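Local coordinates for protein acyl-CoA hydrolase (Bacillus halodurans, PDB 1VPM) that probably hydrolyses the thioester of long-chain fatty acyl-CoA, releasing the fatty acid and coenzyme A, at residues T24-R28 / Y49-I53; A85-F91 / Y103-N109. One frame throughout, in Å; residues are numbered along the deposited sequence.

Contact 1. Residues T24-R28 / Y49-I53; sequences TIQTR and YIDEI
In this hot-dog fold the strand 24-29, at the edge of the sheet within this chain, meets the long helix 43-62 where Arg28 lies over Tyr49 and reaches Glu52. The two short segments run nearly antiparallel, their axes 9.5 Å apart at closest approach. Arg28 folds back over the tyrosine because its chain bends at chi2 (-54°) and again at chi3. Its CG sits squarely above the ring face, 3.9 Å from the centroid of Tyr49, in a CH-pi contact, and farther along CZ of Arg28 comes within 3.5 Å of CE1 of Tyr49, with guanidinium and ring planes 36° apart. A long, flexible side chain suits this place, since its methylenes cover an aromatic ring while its charged end reaches Glu52, about one turn along the helix from Tyr49. In one of the two conformers of Glu52, NH1 of Arg28 gives its OE1 a bent, salt-bridging hydrogen bond (3.2 Å), on the syn side of the carboxylate but tilted out of its plane. OE1 of Gln26 accepts from the backbone N of its own Thr27 and is also hydrogen-bonded to N of Thr27 of a second subunit, so the strand also serves the subunit interface. At the other end Ile53, with CG1 anti to its backbone N, sends CD1 past Thr24 onto the strand backbone, 3.2 Å from O of Thr24 and 3.6 Å from N of Gln26.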
loop_
_atom_site.group_PDB
_atom_site.type_symbol
_atom_site.label_atom_id
_atom_site.label_comp_id
_atom_site.label_asym_id
_atom_site.label_seq_id
_atom_site.Cartn_x
_atom_site.Cartn_y
_atom_site.Cartn_z
ATOM N N THR A 24 -5.328 10.595 -21.702
ATOM C CA THR A 24 -4.850 10.682 -20.365
ATOM C C THR A 24 -3.420 10.193 -20.289
ATOM O O THR A 24 -3.024 9.266 -20.945
ATOM C CB THR A 24 -5.699 9.857 -19.383
ATOM O OG1 THR A 24 -7.088 10.169 -19.592
ATOM C CG2 THR A 24 -5.314 10.037 -17.908
ATOM N N ILE A 25 -2.655 10.917 -19.501
ATOM C CA ILE A 25 -1.247 10.585 -19.227
ATOM C C ILE A 25 -1.004 10.308 -17.752
ATOM O O ILE A 25 -1.527 10.995 -16.826
ATOM C CB ILE A 25 -0.318 11.690 -19.728
ATOM C CG1 ILE A 25 -0.318 11.673 -21.279
ATOM C CG2 ILE A 25 1.134 11.508 -19.125
ATOM C CD1 ILE A 25 0.105 12.943 -21.827
ATOM N N GLN A 26 -0.191 9.287 -17.492
ATOM C CA GLN A 26 0.273 9.007 -16.127
ATOM C C GLN A 26 1.780 8.791 -16.149
ATOM O O GLN A 26 2.346 8.337 -17.141
ATOM C CB GLN A 26 -0.453 7.774 -15.577
ATOM C CG GLN A 26 -0.030 7.261 -14.246
ATOM C CD GLN A 26 -0.242 8.200 -13.031
ATOM O OE1 GLN A 26 0.027 9.406 -13.068
ATOM N NE2 GLN A 26 -0.627 7.594 -11.897
ATOM N N THR A 27 2.439 9.154 -15.037
ATOM C CA THR A 27 3.850 8.837 -14.850
ATOM C C THR A 27 4.003 8.221 -13.471
ATOM O O THR A 27 3.406 8.711 -12.525
ATOM C CB THR A 27 4.708 10.114 -14.856
ATOM O OG1 THR A 27 4.359 10.909 -16.000
ATOM C CG2 THR A 27 6.217 9.781 -14.904
ATOM N N ARG A 28 4.806 7.166 -13.360
ATOM C CA ARG A 28 4.979 6.466 -12.072
ATOM C C ARG A 28 6.455 6.168 -11.883
ATOM O O ARG A 28 7.131 5.733 -12.798
ATOM C CB ARG A 28 4.257 5.100 -12.137
ATOM C CG ARG A 28 2.789 5.097 -12.487
ATOM C CD ARG A 28 2.031 6.004 -11.582
ATOM N NE ARG A 28 1.861 5.396 -10.281
ATOM C CZ ARG A 28 0.721 4.863 -9.846
ATOM N NH1 ARG A 28 -0.394 4.873 -10.599
ATOM N NH2 ARG A 28 0.699 4.316 -8.643
ATOM N N TYR A 49 -1.148 -0.671 -13.950
ATOM C CA TYR A 49 -1.079 0.736 -14.407
ATOM C C TYR A 49 -1.763 0.960 -15.735
ATOM O O TYR A 49 -2.441 1.994 -15.929
ATOM C CB TYR A 49 0.349 1.216 -14.508
ATOM C CG TYR A 49 1.128 1.250 -13.234
ATOM C CD1 TYR A 49 0.523 1.476 -12.015
ATOM C CD2 TYR A 49 2.528 1.163 -13.293
ATOM C CE1 TYR A 49 1.290 1.554 -10.860
ATOM C CE2 TYR A 49 3.282 1.288 -12.166
ATOM C CZ TYR A 49 2.658 1.439 -10.961
ATOM O OH TYR A 49 3.415 1.548 -9.829
ATOM N N ILE A 50 -1.682 -0.013 -16.651
ATOM C CA ILE A 50 -2.366 0.040 -17.934
ATOM C C ILE A 50 -3.902 0.100 -17.741
ATOM O O ILE A 50 -4.578 0.930 -18.340
ATOM C CB ILE A 50 -1.981 -1.180 -18.801
ATOM C CG1 ILE A 50 -0.579 -1.042 -19.386
ATOM C CG2 ILE A 50 -2.972 -1.428 -19.963
ATOM C CD1 ILE A 50 -0.043 -2.294 -19.922
ATOM N N ASP A 51 -4.439 -0.750 -16.880
ATOM C CA ASP A 51 -5.889 -0.725 -16.619
ATOM C C ASP A 51 -6.283 0.565 -15.919
ATOM O O ASP A 51 -7.345 1.104 -16.211
ATOM C CB ASP A 51 -6.301 -1.889 -15.753
ATOM C CG ASP A 51 -7.800 -2.010 -15.637
ATOM O OD1 ASP A 51 -8.374 -2.452 -16.683
ATOM O OD2 ASP A 51 -8.374 -1.698 -14.553
ATOM N N GLU A 52 -5.460 1.087 -15.020
ATOM C CA GLU A 52 -5.766 2.327 -14.298
ATOM C C GLU A 52 -5.947 3.447 -15.285
ATOM O O GLU A 52 -6.916 4.233 -15.195
ATOM C CB GLU A 52 -4.629 2.655 -13.307
ATOM C CG GLU A 52 -4.902 3.774 -12.376
ATOM C CD GLU A 52 -3.727 4.084 -11.442
ATOM O OE1 GLU A 52 -3.016 3.135 -11.008
ATOM O OE2 GLU A 52 -3.542 5.282 -11.184
ATOM N N ILE A 53 -5.015 3.555 -16.224
ATOM C CA ILE A 53 -5.071 4.673 -17.178
ATOM C C ILE A 53 -6.236 4.418 -18.142
ATOM O O ILE A 53 -6.911 5.338 -18.571
ATOM C CB ILE A 53 -3.739 4.961 -17.862
ATOM C CG1 ILE A 53 -3.760 6.344 -18.538
ATOM C CG2 ILE A 53 -3.335 3.968 -18.783
ATOM C CD1 ILE A 53 -2.435 6.846 -18.945
#

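Contact 2. Residues A85-F91 / Y103-N109; sequences ALELEGF and YVRVHSN
Leu88 and Val106 project from the sheet together, flank to flank, with CD2 of Leu88 set 3.7 Å from CG2 of Val106, while CD2 of Leu86 fits against the other methyl, CG1 of Val106. Val106 is thus a bump between two leucines, and its branched, compact side chain suits a strand. Farther along this face Gly90 has only hydrogens opposite Val104, and its CA comes 3.1 Å from O of Tyr103. Strands 85-95 and 99-109 form a beta hairpin in the antiparallel hot-dog sheet, and this apolar face of it turns to helix 43-62. Leu88 packs on Tyr49 and Ile53, and Val106 on Ile50. The other face is mostly polar, with an aromatic pair at one end. Asn109 ND2 donates to OE2 of Glu87 at 2.6 Å, the carboxylate and amide planes steeply inclined; OE1 of Glu87 turns instead to Arg116. In Arg105 a chi1 of 45° sets CG against CB of Glu89, and the extended chain then carries NE to the carboxylate, where it makes a nearly straight bond to OE1 of Glu89 (2.9 Å, 171°). The oxygen lies in the guanidinium plane but is approached from above its own carboxylate. A leucine in place of Arg105 would probably leave Glu89 without this partner on the neighbouring strand and Glu147 without its salt bridge to the guanidinium. Beyond the pair, Phe91 and Tyr103 lean together at an oblique 55°, CZ of Phe91 against CD2 of Tyr103 at 3.5 Å, and Tyr103 OH bonds to Glu121.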
loop_
_atom_site.group_PDB
_atom_site.type_symbol
_atom_site.label_atom_id
_atom_site.label_comp_id
_atom_site.label_asym_id
_atom_site.label_seq_id
_atom_site.Cartn_x
_atom_site.Cartn_y
_atom_site.Cartn_z
ATOM N N ALA A 85 11.307 5.777 -14.573
ATOM C CA ALA A 85 9.928 6.207 -14.512
ATOM C C ALA A 85 9.221 5.508 -15.657
ATOM O O ALA A 85 9.771 5.336 -16.776
ATOM C CB ALA A 85 9.806 7.654 -14.692
ATOM N N LEU A 86 7.988 5.143 -15.396
ATOM C CA LEU A 86 7.111 4.629 -16.410
ATOM C C LEU A 86 6.149 5.700 -16.823
ATOM O O LEU A 86 5.518 6.310 -15.978
ATOM C CB LEU A 86 6.295 3.462 -15.895
ATOM C CG LEU A 86 6.835 2.064 -15.753
ATOM C CD1 LEU A 86 5.650 1.169 -15.277
ATOM C CD2 LEU A 86 7.340 1.537 -17.089
ATOM N N GLU A 87 5.994 5.870 -18.130
ATOM C CA GLU A 87 5.120 6.858 -18.738
ATOM C C GLU A 87 4.017 6.087 -19.505
ATOM O O GLU A 87 4.338 5.325 -20.369
ATOM C CB GLU A 87 5.905 7.684 -19.737
ATOM C CG GLU A 87 7.211 8.282 -19.167
ATOM C CD GLU A 87 8.098 8.979 -20.252
ATOM O OE1 GLU A 87 7.878 8.741 -21.491
ATOM O OE2 GLU A 87 9.000 9.756 -19.827
ATOM N N LEU A 88 2.779 6.403 -19.207
ATOM C CA LEU A 88 1.660 5.774 -19.850
ATOM C C LEU A 88 0.778 6.826 -20.521
ATOM O O LEU A 88 0.603 7.940 -19.948
ATOM C CB LEU A 88 0.824 4.993 -18.825
ATOM C CG LEU A 88 1.488 3.807 -18.074
ATOM C CD1 LEU A 88 1.915 4.277 -16.678
ATOM C CD2 LEU A 88 0.530 2.669 -17.970
ATOM N N GLU A 89 0.203 6.429 -21.661
ATOM C CA GLU A 89 -0.751 7.285 -22.365
ATOM C C GLU A 89 -1.866 6.439 -22.919
ATOM O O GLU A 89 -1.595 5.431 -23.540
ATOM C CB GLU A 89 -0.054 8.039 -23.504
ATOM C CG GLU A 89 -0.978 8.987 -24.262
ATOM C CD GLU A 89 -0.332 9.631 -25.472
ATOM O OE1 GLU A 89 0.801 9.292 -25.869
ATOM O OE2 GLU A 89 -0.966 10.526 -26.036
ATOM N N GLY A 90 -3.086 6.867 -22.703
ATOM C CA GLY A 90 -4.252 6.153 -23.143
ATOM C C GLY A 90 -5.208 7.084 -23.881
ATOM O O GLY A 90 -5.269 8.290 -23.560
ATOM N N PHE A 91 -5.906 6.528 -24.844
ATOM C CA PHE A 91 -7.055 7.200 -25.455
ATOM C C PHE A 91 -8.020 6.235 -26.086
ATOM O O PHE A 91 -7.660 5.126 -26.473
ATOM C CB PHE A 91 -6.597 8.265 -26.452
ATOM C CG PHE A 91 -5.579 7.808 -27.431
ATOM C CD1 PHE A 91 -4.221 7.934 -27.162
ATOM C CD2 PHE A 91 -5.967 7.345 -28.669
ATOM C CE1 PHE A 91 -3.287 7.571 -28.107
ATOM C CE2 PHE A 91 -5.031 6.988 -29.615
ATOM C CZ PHE A 91 -3.688 7.124 -29.330
ATOM N N TYR A 103 -6.703 2.324 -26.378
ATOM C CA TYR A 103 -5.286 2.055 -26.675
ATOM C C TYR A 103 -4.428 2.672 -25.583
ATOM O O TYR A 103 -4.619 3.831 -25.186
ATOM C CB TYR A 103 -4.936 2.635 -28.063
ATOM C CG TYR A 103 -3.445 2.730 -28.331
ATOM C CD1 TYR A 103 -2.720 1.627 -28.746
ATOM C CD2 TYR A 103 -2.754 3.938 -28.125
ATOM C CE1 TYR A 103 -1.332 1.729 -28.994
ATOM C CE2 TYR A 103 -1.401 4.052 -28.391
ATOM C CZ TYR A 103 -0.682 2.963 -28.773
ATOM O OH TYR A 103 0.653 3.144 -29.012
ATOM N N VAL A 104 -3.461 1.896 -25.104
ATOM C CA VAL A 104 -2.498 2.345 -24.135
ATOM C C VAL A 104 -1.086 2.047 -24.631
ATOM O O VAL A 104 -0.792 0.949 -24.985
ATOM C CB VAL A 104 -2.732 1.701 -22.753
ATOM C CG1 VAL A 104 -1.724 2.204 -21.748
ATOM C CG2 VAL A 104 -4.132 2.012 -22.213
ATOM N N ARG A 105 -0.196 3.041 -24.498
ATOM C CA ARG A 105 1.249 2.868 -24.747
ATOM C C ARG A 105 1.998 3.157 -23.465
ATOM O O ARG A 105 1.680 4.105 -22.705
ATOM C CB ARG A 105 1.756 3.711 -25.897
ATOM C CG ARG A 105 1.312 5.149 -25.983
ATOM C CD ARG A 105 2.092 5.864 -27.123
ATOM N NE ARG A 105 1.388 7.060 -27.570
ATOM C CZ ARG A 105 0.930 7.231 -28.814
ATOM N NH1 ARG A 105 1.040 6.290 -29.743
ATOM N NH2 ARG A 105 0.303 8.349 -29.121
ATOM N N VAL A 106 3.028 2.356 -23.236
ATOM C CA VAL A 106 3.863 2.470 -22.040
ATOM C C VAL A 106 5.345 2.578 -22.477
ATOM O O VAL A 106 5.839 1.800 -23.296
ATOM C CB VAL A 106 3.692 1.246 -21.125
ATOM C CG1 VAL A 106 4.553 1.413 -19.895
ATOM C CG2 VAL A 106 2.219 0.976 -20.783
ATOM N N HIS A 107 6.039 3.579 -21.940
ATOM C CA HIS A 107 7.497 3.781 -22.140
ATOM C C HIS A 107 8.161 3.822 -20.780
ATOM O O HIS A 107 7.523 4.173 -19.776
ATOM C CB HIS A 107 7.812 5.123 -22.825
ATOM C CG HIS A 107 7.442 5.152 -24.272
ATOM N ND1 HIS A 107 6.142 5.329 -24.702
ATOM C CD2 HIS A 107 8.206 5.020 -25.378
ATOM C CE1 HIS A 107 6.130 5.304 -26.029
ATOM N NE2 HIS A 107 7.372 5.126 -26.464
ATOM N N SER A 108 9.427 3.416 -20.755
ATOM C CA SER A 108 10.285 3.669 -19.592
ATOM C C SER A 108 11.149 4.870 -19.883
ATOM O O SER A 108 11.596 5.056 -21.015
ATOM C CB SER A 108 11.166 2.467 -19.265
ATOM O OG SER A 108 11.912 2.095 -20.417
ATOM N N ASN A 109 11.378 5.666 -18.871
ATOM C CA ASN A 109 12.324 6.742 -18.923
ATOM C C ASN A 109 13.484 6.418 -17.971
ATOM O O ASN A 109 13.306 6.333 -16.772
ATOM C CB ASN A 109 11.652 8.043 -18.560
ATOM C CG ASN A 109 12.356 9.212 -19.143
ATOM O OD1 ASN A 109 13.598 9.231 -19.228
ATOM N ND2 ASN A 109 11.585 10.199 -19.583
HETATM O O HOH W 1 3.806 6.178 -23.300
HETATM O O HOH W 2 -0.327 11.374 -28.452
#

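Strand 85-91 is shared ground: it pairs with 103-109 in contact 2 and, along its other edge, with 24-28 of contact 1, where N of Leu86 lies 2.8 Å from O of Arg28 and N of Leu88 2.9 Å from O of Gln26, both probable hydrogen bonds. The helix of contact 1 rests on the apolar face of contact 2, C of Tyr49 lying 3.6 Å from CD2 of Leu88, while CD1 of Ile53 packs against the backbone at O of Leu88. The centres of the two contacts are about 7 Å apart. Coenzyme A binds nearby: the side chain of Tyr49 is about 9 Å, and that of Leu86 about 6 Å, from a bound coenzyme A, not necessarily the same molecule.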